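Local structure of isocitrate dehydrogenase [NAD] subunit 1, mitochondrial (3BLX) at residues G15-V20 against P46-T51; E68-N73 against Y266-P271. The protein oxidatively decarboxylates isocitrate to 2-oxoglutarate with NAD(+) in the mitochondrial citric acid cycle, and also binds the 5'-untranslated leaders of mitochondrial mRNAs. One frame throughout, in Å; residues are numbered along the deposited sequence.

Interaction 1. Residues G15-V20 against P46-T51; sequences GGRFTV and PIDWET
Strands 17-20 and 47-51 run parallel, their segment axes approaching to 4.7 Å with 21° between the chain directions. They are the two strands of a beta-alpha-beta unit, helix 27-42 making the crossover. The bond pattern is that of a regular parallel pair: F18 brackets I47, its N donating to P46 O and its O accepting from D48 N, the latter bond 2.8 Å long. V20 brackets W49 in the same way, V20 N donating to D48 O and V20 O accepting from E50 N.

F18, I47, V20 and W49 lie on one face of the sheet, where helix 289-302 packs on the first three. V20 spreads its methyls, with CG1 3.6 Å from I47 CG2 and CG2 meeting W49 CZ3. I47 CG2 also lies over one face of the indole, toward its rim.

T19 and D48 point to the other face. There R17 crosses D48 at about a right angle, and its NH1 forms a salt bridge to D48 OD1 at 2.7 Å. The guanidinium and carboxylate planes are only 5° apart, with P46 CA over one guanidinium face. D48 sets its CG anti to its own carbonyl carbon (chi1 -69°), which carries OD1 to the arginine. R17 is held at a second point, too, for its NE hydrogen-bonds to H301 O of the second subunit.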
loop_
_atom_site.group_PDB
_atom_site.type_symbol
_atom_site.label_atom_id
_atom_site.label_comp_id
_atom_site.label_asym_id
_atom_site.label_seq_id
_atom_site.Cartn_x
_atom_site.Cartn_y
_atom_site.Cartn_z
ATOM N N GLY E 15 -3.130 7.616 -29.858
ATOM C CA GLY E 15 -2.914 8.287 -31.121
ATOM C C GLY E 15 -3.664 9.590 -31.291
ATOM O O GLY E 15 -4.298 9.838 -32.320
ATOM N N GLY E 16 -3.600 10.431 -30.281
ATOM C CA GLY E 16 -4.255 11.723 -30.372
ATOM C C GLY E 16 -5.719 11.716 -29.968
ATOM O O GLY E 16 -6.295 12.792 -29.765
ATOM N N ARG E 17 -6.324 10.524 -29.855
ATOM C CA ARG E 17 -7.750 10.422 -29.490
ATOM C C ARG E 17 -8.032 10.036 -28.031
ATOM O O ARG E 17 -7.559 9.004 -27.521
ATOM C CB ARG E 17 -8.456 9.396 -30.373
ATOM C CG ARG E 17 -8.528 9.742 -31.818
ATOM C CD ARG E 17 -9.593 8.898 -32.506
ATOM N NE ARG E 17 -10.209 9.738 -33.520
ATOM C CZ ARG E 17 -11.338 10.416 -33.364
ATOM N NH1 ARG E 17 -12.043 10.313 -32.248
ATOM N NH2 ARG E 17 -11.763 11.177 -34.354
ATOM N N PHE E 18 -8.852 10.826 -27.369
ATOM C CA PHE E 18 -9.263 10.484 -26.012
ATOM C C PHE E 18 -10.459 9.558 -26.004
ATOM O O PHE E 18 -11.360 9.713 -26.806
ATOM C CB PHE E 18 -9.664 11.722 -25.292
ATOM C CG PHE E 18 -8.572 12.711 -25.132
ATOM C CD1 PHE E 18 -7.719 12.639 -24.052
ATOM C CD2 PHE E 18 -8.424 13.752 -26.034
ATOM C CE1 PHE E 18 -6.726 13.577 -23.875
ATOM C CE2 PHE E 18 -7.434 14.690 -25.861
ATOM C CZ PHE E 18 -6.585 14.601 -24.780
ATOM N N THR E 19 -10.456 8.576 -25.108
ATOM C CA THR E 19 -11.653 7.793 -24.838
ATOM C C THR E 19 -12.318 8.364 -23.594
ATOM O O THR E 19 -11.744 8.303 -22.527
ATOM C CB THR E 19 -11.328 6.327 -24.569
ATOM O OG1 THR E 19 -10.653 5.792 -25.703
ATOM C CG2 THR E 19 -12.603 5.541 -24.333
ATOM N N VAL E 20 -13.504 8.949 -23.723
ATOM C CA VAL E 20 -14.214 9.389 -22.527
ATOM C C VAL E 20 -15.535 8.657 -22.266
ATOM O O VAL E 20 -16.285 8.329 -23.169
ATOM C CB VAL E 20 -14.377 10.924 -22.444
ATOM C CG1 VAL E 20 -13.521 11.603 -23.509
ATOM C CG2 VAL E 20 -15.824 11.312 -22.513
ATOM N N PRO E 46 -11.351 14.932 -31.517
ATOM C CA PRO E 46 -10.673 13.641 -31.317
ATOM C C PRO E 46 -11.131 12.945 -30.033
ATOM O O PRO E 46 -10.343 12.637 -29.149
ATOM C CB PRO E 46 -9.186 14.025 -31.200
ATOM C CG PRO E 46 -9.116 15.517 -31.296
ATOM C CD PRO E 46 -10.487 16.065 -31.139
ATOM N N ILE E 47 -12.422 12.697 -29.939
ATOM C CA ILE E 47 -12.965 12.035 -28.781
ATOM C C ILE E 47 -13.799 10.848 -29.203
ATOM O O ILE E 47 -14.670 10.965 -30.057
ATOM C CB ILE E 47 -13.792 13.017 -27.933
ATOM C CG1 ILE E 47 -12.860 14.017 -27.256
ATOM C CG2 ILE E 47 -14.613 12.272 -26.902
ATOM C CD1 ILE E 47 -13.542 14.959 -26.331
ATOM N N ASP E 48 -13.492 9.692 -28.632
ATOM C CA ASP E 48 -14.295 8.490 -28.807
ATOM C C ASP E 48 -15.120 8.232 -27.544
ATOM O O ASP E 48 -14.583 8.126 -26.447
ATOM C CB ASP E 48 -13.400 7.289 -29.092
ATOM C CG ASP E 48 -12.710 7.354 -30.470
ATOM O OD1 ASP E 48 -13.205 8.066 -31.372
ATOM O OD2 ASP E 48 -11.671 6.670 -30.646
ATOM N N TRP E 49 -16.431 8.146 -27.690
ATOM C CA TRP E 49 -17.279 7.897 -26.537
ATOM C C TRP E 49 -17.306 6.426 -26.192
ATOM O O TRP E 49 -17.421 5.579 -27.067
ATOM C CB TRP E 49 -18.683 8.369 -26.812
ATOM C CG TRP E 49 -18.764 9.792 -27.289
ATOM C CD1 TRP E 49 -19.062 10.216 -28.546
ATOM C CD2 TRP E 49 -18.568 10.975 -26.500
ATOM N NE1 TRP E 49 -19.051 11.580 -28.595
ATOM C CE2 TRP E 49 -18.759 12.076 -27.353
ATOM C CE3 TRP E 49 -18.257 11.206 -25.155
ATOM C CZ2 TRP E 49 -18.657 13.383 -26.913
ATOM C CZ3 TRP E 49 -18.129 12.516 -24.727
ATOM C CH2 TRP E 49 -18.337 13.582 -25.597
ATOM N N GLU E 50 -17.171 6.119 -24.909
ATOM C CA GLU E 50 -17.397 4.760 -24.448
ATOM C C GLU E 50 -18.695 4.863 -23.696
ATOM O O GLU E 50 -18.722 5.159 -22.510
ATOM C CB GLU E 50 -16.292 4.303 -23.529
ATOM C CG GLU E 50 -16.466 2.874 -22.979
ATOM C CD GLU E 50 -15.248 2.353 -22.162
ATOM O OE1 GLU E 50 -15.438 1.485 -21.288
ATOM O OE2 GLU E 50 -14.097 2.798 -22.384
ATOM N N THR E 51 -19.782 4.661 -24.414
ATOM C CA THR E 51 -21.084 4.970 -23.882
ATOM C C THR E 51 -21.636 3.846 -22.990
ATOM O O THR E 51 -21.551 2.680 -23.317
ATOM C CB THR E 51 -22.054 5.466 -25.002
ATOM O OG1 THR E 51 -23.383 5.064 -24.698
ATOM C CG2 THR E 51 -21.666 4.917 -26.348
#

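Interaction 2. Residues E68-N73 against Y266-P271; sequences ESLKRN and YAVFEP
The carbonyl oxygen L70 O is approached obliquely by two neighbouring ring carbons of Y266, CE2 at 3.5 Å and CD2 slightly farther off. No hydrogen bond crosses between the segments, so they meet through van der Waals contacts: a carbonyl oxygen against ring carbons, and one apolar pair. With CG anti to its carbonyl carbon (chi1 -52°), the Y266 ring is directed at the helix; CE2 also nears K71 CA, and the hydroxyl OH comes to 3.7 Å from K71 CG. Y266 packs on K74 and L101 as well. K71 itself bends at chi3, its NZ making a long ion pair with E68 OE2. With Y266 cut back to an alanine, the ring and hydroxyl are gone, which would probably open a gap beside L70 O and leave the K71 CG methylene without its contact.

Deeper in, L70 crosses V268 at about a right angle. V268 CG2 is shared by both leucine methyls, 3.8 Å from L70 CD1 and nearly as close to CD2. The V268 side chain is about 10 Å from that of R98, a probable substrate-binding residue. Helix 60-73 thus packs on the start of strand 267-269, which pairs in parallel with strand 75-80, the strand that follows the helix in the chain, and antiparallel with strand 258-262.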
loop_
_atom_site.group_PDB
_atom_site.type_symbol
_atom_site.label_atom_id
_atom_site.label_comp_id
_atom_site.label_asym_id
_atom_site.label_seq_id
_atom_site.Cartn_x
_atom_site.Cartn_y
_atom_site.Cartn_z
ATOM N N GLU E 68 -16.388 1.242 -13.551
ATOM C CA GLU E 68 -15.290 0.533 -14.194
ATOM C C GLU E 68 -14.770 1.288 -15.432
ATOM O O GLU E 68 -13.556 1.379 -15.659
ATOM C CB GLU E 68 -15.715 -0.902 -14.527
ATOM C CG GLU E 68 -14.641 -1.968 -14.186
ATOM C CD GLU E 68 -14.065 -1.835 -12.756
ATOM O OE1 GLU E 68 -12.828 -1.938 -12.602
ATOM O OE2 GLU E 68 -14.830 -1.632 -11.780
ATOM N N SER E 69 -15.692 1.858 -16.199
ATOM C CA SER E 69 -15.326 2.681 -17.329
ATOM C C SER E 69 -14.579 3.942 -16.907
ATOM O O SER E 69 -13.588 4.302 -17.536
ATOM C CB SER E 69 -16.564 3.022 -18.149
ATOM O OG SER E 69 -16.243 3.857 -19.239
ATOM N N LEU E 70 -15.038 4.604 -15.839
ATOM C CA LEU E 70 -14.333 5.772 -15.311
ATOM C C LEU E 70 -12.960 5.440 -14.768
ATOM O O LEU E 70 -12.045 6.227 -14.916
ATOM C CB LEU E 70 -15.134 6.475 -14.260
ATOM C CG LEU E 70 -16.168 7.417 -14.876
ATOM C CD1 LEU E 70 -17.199 7.785 -13.843
ATOM C CD2 LEU E 70 -15.518 8.659 -15.445
ATOM N N LYS E 71 -12.803 4.262 -14.175
ATOM C CA LYS E 71 -11.507 3.864 -13.689
ATOM C C LYS E 71 -10.491 3.745 -14.824
ATOM O O LYS E 71 -9.312 4.087 -14.649
ATOM C CB LYS E 71 -11.615 2.572 -12.899
ATOM C CG LYS E 71 -11.987 2.828 -11.448
ATOM C CD LYS E 71 -12.714 1.657 -10.793
ATOM C CE LYS E 71 -11.798 0.785 -9.962
ATOM N NZ LYS E 71 -12.642 -0.103 -9.134
ATOM N N ARG E 72 -10.969 3.290 -15.982
ATOM C CA ARG E 72 -10.136 3.152 -17.159
ATOM C C ARG E 72 -9.891 4.484 -17.844
ATOM O O ARG E 72 -8.778 4.789 -18.215
ATOM C CB ARG E 72 -10.778 2.202 -18.150
ATOM C CG ARG E 72 -10.898 0.781 -17.684
ATOM C CD ARG E 72 -11.173 -0.144 -18.853
ATOM N NE ARG E 72 -12.497 0.087 -19.414
ATOM C CZ ARG E 72 -13.608 -0.429 -18.901
ATOM N NH1 ARG E 72 -13.532 -1.198 -17.823
ATOM N NH2 ARG E 72 -14.789 -0.187 -19.458
ATOM N N ASN E 73 -10.933 5.280 -18.009
ATOM C CA ASN E 73 -10.804 6.473 -18.837
ATOM C C ASN E 73 -10.441 7.730 -18.054
ATOM O O ASN E 73 -9.818 8.627 -18.593
ATOM C CB ASN E 73 -12.071 6.700 -19.665
ATOM C CG ASN E 73 -12.470 5.494 -20.468
ATOM O OD1 ASN E 73 -11.644 4.655 -20.836
ATOM N ND2 ASN E 73 -13.749 5.411 -20.769
ATOM N N TYR E 266 -10.007 11.547 -10.979
ATOM C CA TYR E 266 -11.160 11.449 -11.862
ATOM C C TYR E 266 -11.892 12.774 -12.015
ATOM O O TYR E 266 -11.840 13.634 -11.131
ATOM C CB TYR E 266 -12.128 10.381 -11.355
ATOM C CG TYR E 266 -11.474 9.055 -11.088
ATOM C CD1 TYR E 266 -11.180 8.664 -9.799
ATOM C CD2 TYR E 266 -11.110 8.216 -12.122
ATOM C CE1 TYR E 266 -10.560 7.475 -9.532
ATOM C CE2 TYR E 266 -10.481 7.013 -11.877
ATOM C CZ TYR E 266 -10.205 6.648 -10.572
ATOM O OH TYR E 266 -9.574 5.443 -10.306
ATOM N N ALA E 267 -12.548 12.959 -13.149
ATOM C CA ALA E 267 -13.377 14.136 -13.335
ATOM C C ALA E 267 -14.609 13.699 -14.099
ATOM O O ALA E 267 -14.532 12.901 -15.033
ATOM C CB ALA E 267 -12.629 15.206 -14.074
ATOM N N VAL E 268 -15.753 14.210 -13.699
ATOM C CA VAL E 268 -16.991 13.867 -14.373
ATOM C C VAL E 268 -17.771 15.151 -14.599
ATOM O O VAL E 268 -18.049 15.890 -13.654
ATOM C CB VAL E 268 -17.840 12.907 -13.513
ATOM C CG1 VAL E 268 -19.248 12.800 -14.069
ATOM C CG2 VAL E 268 -17.188 11.538 -13.402
ATOM N N PHE E 269 -18.115 15.422 -15.851
ATOM C CA PHE E 269 -18.780 16.675 -16.201
ATOM C C PHE E 269 -20.263 16.477 -16.417
ATOM O O PHE E 269 -20.671 15.463 -16.967
ATOM C CB PHE E 269 -18.104 17.311 -17.415
ATOM C CG PHE E 269 -16.679 17.679 -17.151
ATOM C CD1 PHE E 269 -16.344 18.955 -16.737
ATOM C CD2 PHE E 269 -15.692 16.719 -17.212
ATOM C CE1 PHE E 269 -15.042 19.277 -16.458
ATOM C CE2 PHE E 269 -14.382 17.029 -16.933
ATOM C CZ PHE E 269 -14.056 18.325 -16.559
ATOM N N GLU E 270 -21.063 17.437 -15.951
ATOM C CA GLU E 270 -22.516 17.265 -15.873
ATOM C C GLU E 270 -23.147 18.555 -15.431
ATOM O O GLU E 270 -22.547 19.307 -14.677
ATOM C CB GLU E 270 -22.890 16.172 -14.868
ATOM C CG GLU E 270 -22.996 16.665 -13.432
ATOM C CD GLU E 270 -23.766 15.711 -12.498
ATOM O OE1 GLU E 270 -24.580 14.897 -12.992
ATOM O OE2 GLU E 270 -23.563 15.779 -11.261
ATOM N N PRO E 271 -24.368 18.817 -15.895
ATOM C CA PRO E 271 -25.101 20.041 -15.546
ATOM C C PRO E 271 -25.160 20.282 -14.025
ATOM O O PRO E 271 -25.493 19.385 -13.237
ATOM C CB PRO E 271 -26.497 19.778 -16.102
ATOM C CG PRO E 271 -26.298 18.802 -17.196
ATOM C CD PRO E 271 -25.161 17.917 -16.746
#

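Overall arrangement
Interactions 1 and 2 come in series along the chain, their centres 13 Å apart and on the same side of the chain's centre. Strand 47-51 leads on to helix 60-73, and strands 17-25, 47-51 and 267-269 all belong to one mixed sheet, in which strand 75-80 stands between 17-25 and 267-269. The two contacts meet directly: E50 OE1 makes a salt bridge of 2.6 Å to R72 NH2, E50 OE2 probably accepts a hydrogen bond from N73 ND2, and N73 CB packs on T19 O. Helix 60-73 therefore links local beta-alpha-beta pairing to a strand from much later in the sequence, and both contacts also touch the second subunit.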